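Local structure of extracellular protein containing a SCP domain (Bacillus anthracis, 4IFA) at residues W66-R71 / W82-Q86; V153-P157 / L168-H172. The protein is of unknown function but carries a CAP-associated N-terminal region and an SCP (cysteine-rich secretory protein family) domain, and is probably secreted. One frame throughout, in Å; residues are numbered along the deposited sequence.

Interaction 1 of 2, residues W66-R71 / W82-Q86; sequences WGEPSR and WVYNQ
Ser70 and Arg71 both face Val83 in a classic beta bulge, where the loop after helix 59-66 joins the sheet as strand 71-74. Among the backbone bonds, Val83 O accepts from Ser70 N at 2.8 Å and only weakly from Arg71 N. Val83 N returns a nearly straight bond to Arg71 O (2.9 Å, 174°), so Arg71 and Val83 form an antiparallel hydrogen-bonded pair.

Aromatic packing centres on Tyr84. The edge of Trp66 points at one face of the Tyr84 ring, with CD1 over the ring centre and the planes at 67°. On the opposite face sits Pro69 CA, a CH-pi contact 3.8 Å from the ring centroid. The ring is thus clamped between the end of the helix and the proline. Its OH donates to Gly67 O at 2.7 Å, which ties the positive-phi residue after the helix to the strand. Pro69 CG also packs against the Trp82 ring.

A bend at chi3 (-51°) brings the Arg71 guanidinium back beside Val83, one face over CG2. Its NE forms a salt bridge with Glu73. Asn85 ND2 bonds to Asp226.

Polar side chains close the other end. In one of two Ser70 conformers, OG donates to Asn85 OD1 and accepts from a water. Gln86 NE2 reaches the same Asn85 OD1 at 2.9 Å, from above its carbonyl plane.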
loop_
_atom_site.group_PDB
_atom_site.type_symbol
_atom_site.label_atom_id
_atom_site.label_comp_id
_atom_site.label_asym_id
_atom_site.label_seq_id
_atom_site.Cartn_x
_atom_site.Cartn_y
_atom_site.Cartn_z
ATOM N N TRP A 66 -13.783 -3.271 -15.717
ATOM C CA TRP A 66 -12.859 -2.160 -15.372
ATOM C C TRP A 66 -12.044 -1.545 -16.508
ATOM O O TRP A 66 -11.449 -0.472 -16.338
ATOM C CB TRP A 66 -11.893 -2.595 -14.232
ATOM C CG TRP A 66 -12.140 -1.900 -12.930
ATOM C CD1 TRP A 66 -11.491 -0.797 -12.467
ATOM C CD2 TRP A 66 -13.128 -2.238 -11.941
ATOM N NE1 TRP A 66 -12.006 -0.429 -11.283
ATOM C CE2 TRP A 66 -13.001 -1.291 -10.906
ATOM C CE3 TRP A 66 -14.080 -3.254 -11.810
ATOM C CZ2 TRP A 66 -13.821 -1.296 -9.771
ATOM C CZ3 TRP A 66 -14.881 -3.268 -10.671
ATOM C CH2 TRP A 66 -14.733 -2.312 -9.670
ATOM N N GLY A 67 -11.988 -2.202 -17.666
ATOM C CA GLY A 67 -11.158 -1.755 -18.791
ATOM C C GLY A 67 -9.697 -2.166 -18.609
ATOM O O GLY A 67 -9.357 -2.879 -17.658
ATOM N N GLU A 68 -8.828 -1.725 -19.506
ATOM C CA GLU A 68 -7.417 -2.052 -19.430
ATOM C C GLU A 68 -6.798 -1.266 -18.279
ATOM O O GLU A 68 -7.099 -0.078 -18.106
ATOM C CB GLU A 68 -6.671 -1.715 -20.734
ATOM C CG GLU A 68 -6.925 -2.642 -21.929
ATOM C CD GLU A 68 -6.246 -4.022 -21.831
ATOM O OE1 GLU A 68 -5.411 -4.264 -20.926
ATOM O OE2 GLU A 68 -6.548 -4.886 -22.704
ATOM N N PRO A 69 -5.968 -1.938 -17.454
ATOM C CA PRO A 69 -5.276 -1.216 -16.412
ATOM C C PRO A 69 -4.226 -0.266 -17.003
ATOM O O PRO A 69 -3.813 -0.421 -18.161
ATOM C CB PRO A 69 -4.575 -2.327 -15.632
ATOM C CG PRO A 69 -4.353 -3.404 -16.597
ATOM C CD PRO A 69 -5.473 -3.324 -17.590
ATOM N N SER A 70 -3.804 0.700 -16.198
ATOM C CA SER A 70 -2.755 1.637 -16.591
ATOM C C SER A 70 -1.424 0.909 -16.693
ATOM O O SER A 70 -0.710 1.023 -17.704
ATOM C CB SER A 70 -2.620 2.728 -15.533
ATOM O OG SER A 70 -3.900 3.195 -15.142
ATOM N N ARG A 71 -1.137 0.119 -15.657
ATOM C CA ARG A 71 0.145 -0.597 -15.486
ATOM C C ARG A 71 -0.165 -2.038 -15.081
ATOM O O ARG A 71 -1.137 -2.280 -14.353
ATOM C CB ARG A 71 0.975 -0.039 -14.271
ATOM C CG ARG A 71 1.476 1.331 -14.389
ATOM C CD ARG A 71 2.773 1.514 -13.606
ATOM N NE ARG A 71 2.709 1.053 -12.219
ATOM C CZ ARG A 71 2.048 1.695 -11.261
ATOM N NH1 ARG A 71 2.057 1.240 -10.014
ATOM N NH2 ARG A 71 1.380 2.801 -11.532
ATOM N N TRP A 82 -2.618 -5.275 -11.419
ATOM C CA TRP A 82 -3.251 -4.523 -12.506
ATOM C C TRP A 82 -3.648 -3.214 -11.812
ATOM O O TRP A 82 -4.586 -3.194 -10.978
ATOM C CB TRP A 82 -4.482 -5.257 -13.038
ATOM C CG TRP A 82 -4.245 -6.461 -13.886
ATOM C CD1 TRP A 82 -3.212 -7.347 -13.814
ATOM C CD2 TRP A 82 -5.148 -6.962 -14.862
ATOM N NE1 TRP A 82 -3.396 -8.357 -14.750
ATOM C CE2 TRP A 82 -4.575 -8.137 -15.411
ATOM C CE3 TRP A 82 -6.384 -6.520 -15.348
ATOM C CZ2 TRP A 82 -5.208 -8.885 -16.418
ATOM C CZ3 TRP A 82 -6.995 -7.246 -16.370
ATOM C CH2 TRP A 82 -6.424 -8.430 -16.872
ATOM N N VAL A 83 -3.014 -2.108 -12.179
ATOM C CA VAL A 83 -3.173 -0.847 -11.460
ATOM C C VAL A 83 -4.039 0.127 -12.240
ATOM O O VAL A 83 -3.759 0.428 -13.393
ATOM C CB VAL A 83 -1.795 -0.195 -11.266
ATOM C CG1 VAL A 83 -1.895 1.106 -10.502
ATOM C CG2 VAL A 83 -0.889 -1.153 -10.498
ATOM N N TYR A 84 -5.071 0.646 -11.585
ATOM C CA TYR A 84 -5.985 1.653 -12.113
ATOM C C TYR A 84 -5.764 2.955 -11.333
ATOM O O TYR A 84 -6.454 3.225 -10.353
ATOM C CB TYR A 84 -7.438 1.164 -11.978
ATOM C CG TYR A 84 -7.701 -0.051 -12.840
ATOM C CD1 TYR A 84 -8.235 0.067 -14.112
ATOM C CD2 TYR A 84 -7.385 -1.337 -12.380
ATOM C CE1 TYR A 84 -8.444 -1.057 -14.932
ATOM C CE2 TYR A 84 -7.577 -2.459 -13.179
ATOM C CZ TYR A 84 -8.136 -2.325 -14.430
ATOM O OH TYR A 84 -8.330 -3.450 -15.215
ATOM N N ASN A 85 -4.797 3.733 -11.804
ATOM C CA ASN A 85 -4.370 4.948 -11.072
ATOM C C ASN A 85 -4.603 6.249 -11.810
ATOM O O ASN A 85 -4.148 7.278 -11.338
ATOM C CB ASN A 85 -2.865 4.860 -10.757
ATOM C CG ASN A 85 -2.011 4.933 -12.001
ATOM O OD1 ASN A 85 -2.509 4.690 -13.096
ATOM N ND2 ASN A 85 -0.725 5.258 -11.869
ATOM N N GLN A 86 -5.325 6.254 -12.910
ATOM C CA GLN A 86 -5.443 7.518 -13.668
ATOM C C GLN A 86 -6.381 8.557 -13.049
ATOM O O GLN A 86 -6.324 9.743 -13.400
ATOM C CB GLN A 86 -5.696 7.257 -15.155
ATOM C CG GLN A 86 -4.525 6.490 -15.849
ATOM C CD GLN A 86 -3.159 7.222 -15.827
ATOM O OE1 GLN A 86 -3.022 8.325 -16.379
ATOM N NE2 GLN A 86 -2.141 6.593 -15.218
HETATM O O HOH W 1 -6.528 3.811 -14.567
#

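Interaction 2 of 2, residues V153-P157 / L168-H172; sequences VMEQP and LYFDH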
loop_
_atom_site.group_PDB
_atom_site.type_symbol
_atom_site.label_atom_id
_atom_site.label_comp_id
_atom_site.label_asym_id
_atom_site.label_seq_id
_atom_site.Cartn_x
_atom_site.Cartn_y
_atom_site.Cartn_z
ATOM N N VAL A 153 -4.945 -4.273 15.677
ATOM C CA VAL A 153 -6.388 -4.217 15.741
ATOM C C VAL A 153 -6.923 -2.780 15.476
ATOM O O VAL A 153 -8.008 -2.622 14.894
ATOM C CB VAL A 153 -6.912 -4.798 17.084
ATOM C CG1 VAL A 153 -8.389 -4.465 17.333
ATOM C CG2 VAL A 153 -6.679 -6.304 17.114
HETATM N N MSE A 154 -6.170 -1.760 15.889
HETATM C CA MSE A 154 -6.576 -0.360 15.674
HETATM C C MSE A 154 -6.130 0.257 14.362
HETATM O O MSE A 154 -6.757 1.216 13.900
HETATM C CB MSE A 154 -6.072 0.534 16.795
HETATM C CG MSE A 154 -6.730 0.255 18.142
HETATM SE SE MSE A 154 -6.113 1.423 19.567
HETATM C CE MSE A 154 -4.316 0.723 19.796
ATOM N N GLU A 155 -5.042 -0.258 13.784
ATOM C CA GLU A 155 -4.518 0.267 12.527
ATOM C C GLU A 155 -4.806 -0.516 11.265
ATOM O O GLU A 155 -4.853 0.092 10.190
ATOM C CB GLU A 155 -2.972 0.474 12.631
ATOM C CG GLU A 155 -2.636 1.481 13.736
ATOM C CD GLU A 155 -1.151 1.766 13.915
ATOM O OE1 GLU A 155 -0.312 1.189 13.189
ATOM O OE2 GLU A 155 -0.838 2.544 14.842
ATOM N N GLN A 156 -4.916 -1.843 11.365
ATOM C CA GLN A 156 -5.082 -2.701 10.193
ATOM C C GLN A 156 -5.730 -4.046 10.512
ATOM O O GLN A 156 -5.173 -5.106 10.201
ATOM C CB GLN A 156 -3.737 -2.889 9.483
ATOM C CG GLN A 156 -2.625 -3.354 10.439
ATOM C CD GLN A 156 -1.376 -3.841 9.740
ATOM O OE1 GLN A 156 -1.454 -4.604 8.782
ATOM N NE2 GLN A 156 -0.212 -3.466 10.271
ATOM N N PRO A 157 -6.924 -3.995 11.139
ATOM C CA PRO A 157 -7.634 -5.217 11.506
ATOM C C PRO A 157 -8.119 -6.004 10.262
ATOM O O PRO A 157 -8.154 -5.473 9.149
ATOM C CB PRO A 157 -8.827 -4.695 12.336
ATOM C CG PRO A 157 -9.071 -3.342 11.768
ATOM C CD PRO A 157 -7.695 -2.794 11.531
ATOM N N LEU A 168 -8.505 -3.831 6.820
ATOM C CA LEU A 168 -9.045 -2.463 6.872
ATOM C C LEU A 168 -7.968 -1.537 7.395
ATOM O O LEU A 168 -7.684 -1.524 8.587
ATOM C CB LEU A 168 -10.303 -2.418 7.747
ATOM C CG LEU A 168 -11.414 -3.426 7.409
ATOM C CD1 LEU A 168 -12.551 -3.312 8.446
ATOM C CD2 LEU A 168 -11.943 -3.206 6.016
ATOM N N TYR A 169 -7.380 -0.746 6.499
ATOM C CA TYR A 169 -6.287 0.132 6.876
ATOM C C TYR A 169 -6.826 1.466 7.382
ATOM O O TYR A 169 -7.546 2.179 6.675
ATOM C CB TYR A 169 -5.344 0.368 5.702
ATOM C CG TYR A 169 -4.375 -0.750 5.376
ATOM C CD1 TYR A 169 -3.323 -1.049 6.234
ATOM C CD2 TYR A 169 -4.443 -1.455 4.170
ATOM C CE1 TYR A 169 -2.395 -2.010 5.944
ATOM C CE2 TYR A 169 -3.490 -2.412 3.863
ATOM C CZ TYR A 169 -2.486 -2.684 4.745
ATOM O OH TYR A 169 -1.472 -3.586 4.448
ATOM N N PHE A 170 -6.445 1.804 8.614
ATOM C CA PHE A 170 -6.830 3.068 9.252
ATOM C C PHE A 170 -5.630 4.003 9.430
ATOM O O PHE A 170 -4.498 3.556 9.586
ATOM C CB PHE A 170 -7.413 2.807 10.635
ATOM C CG PHE A 170 -8.784 2.247 10.610
ATOM C CD1 PHE A 170 -9.886 3.086 10.593
ATOM C CD2 PHE A 170 -8.992 0.880 10.536
ATOM C CE1 PHE A 170 -11.196 2.558 10.510
ATOM C CE2 PHE A 170 -10.267 0.364 10.459
ATOM C CZ PHE A 170 -11.359 1.196 10.434
ATOM N N ASP A 171 -5.938 5.292 9.438
ATOM C CA ASP A 171 -5.069 6.319 9.965
ATOM C C ASP A 171 -5.507 6.451 11.420
ATOM O O ASP A 171 -6.597 6.958 11.690
ATOM C CB ASP A 171 -5.323 7.614 9.191
ATOM C CG ASP A 171 -4.515 8.771 9.724
ATOM O OD1 ASP A 171 -4.222 8.817 10.945
ATOM O OD2 ASP A 171 -4.099 9.620 8.897
ATOM N N HIS A 172 -4.712 5.933 12.347
ATOM C CA HIS A 172 -5.134 5.925 13.772
ATOM C C HIS A 172 -5.131 7.297 14.372
ATOM O O HIS A 172 -5.695 7.492 15.467
ATOM C CB HIS A 172 -4.319 4.972 14.655
ATOM C CG HIS A 172 -3.056 5.553 15.199
ATOM N ND1 HIS A 172 -1.877 5.585 14.486
ATOM C CD2 HIS A 172 -2.774 6.089 16.414
ATOM C CE1 HIS A 172 -0.932 6.137 15.227
ATOM N NE2 HIS A 172 -1.447 6.444 16.412
HETATM O O HOH W 2 0.185 -4.095 6.678
#
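Glu155 O and Pro157 O, at the end of helix 150-155 and just beyond, accept hydrogen bonds from Phe170 N and Leu168 N of strand 164-171. The contact is a helix end fastened to a strand by backbone bonds. It lies in the CAP-associated N-terminal region.

The tight part is this backbone seam and the proline beside it. Phe170 N reaches Glu155 O at 2.8 Å in a nearly straight bond, but from above the carbonyl plane. Leu168 N meets Pro157 O at 2.9 Å. Between them, Gln156 CA makes a CA-H...O contact with Leu168 O at 3.3 Å. Pro157 CD approaches the edge of the buried Phe170 ring, 4.0 Å from CD2, and the two side chains cross at about a right angle.

One flank is polar but partly covered. Gln156 CB touches Tyr169 CD1 at 3.8 Å. The Gln156 chain runs extended alongside the tyrosine, and a water links Gln156 OE1 to Tyr169 OH. That hydroxyl also bonds to Arg181. The looser, solvent side is at Met154, Glu155 and His172. Exposed Met154 meets Phe170 CB through its backbone O. Glu155 OE2 sits over a face of the His172 imidazole, 3.2 Å from ND1, at an angle too poor for a hydrogen bond. ND1 bonds instead to Asn307.

Around the contact, Phe170 packs edge-to-face with Tyr122 and touches helix 122-128, as does Leu168. Tyr169 rests on helix 298-306. Strand 176-183 pairs with strand 164-171 through Tyr169 and also supports Leu168 and Phe170.

Both interactions reach the same seven-stranded antiparallel sheet. They lie on opposite sides of the chain's centre, with their own centres about 26 Å apart, and do not touch. Interaction 1 is a surface contact at the end of the sheet where strand 71-74 is outermost. Interaction 2 is partly buried and holds the second strand from the other end. Each joins the sheet to the last turn of a short helix and the residues that follow it. Both use backbone hydrogen bonds. To these 66-71 / 82-86 adds aromatic packing and side-chain bonds. In 153-157 / 168-172 the additions are proline packing and a water bridge, without a ring stack between the segments.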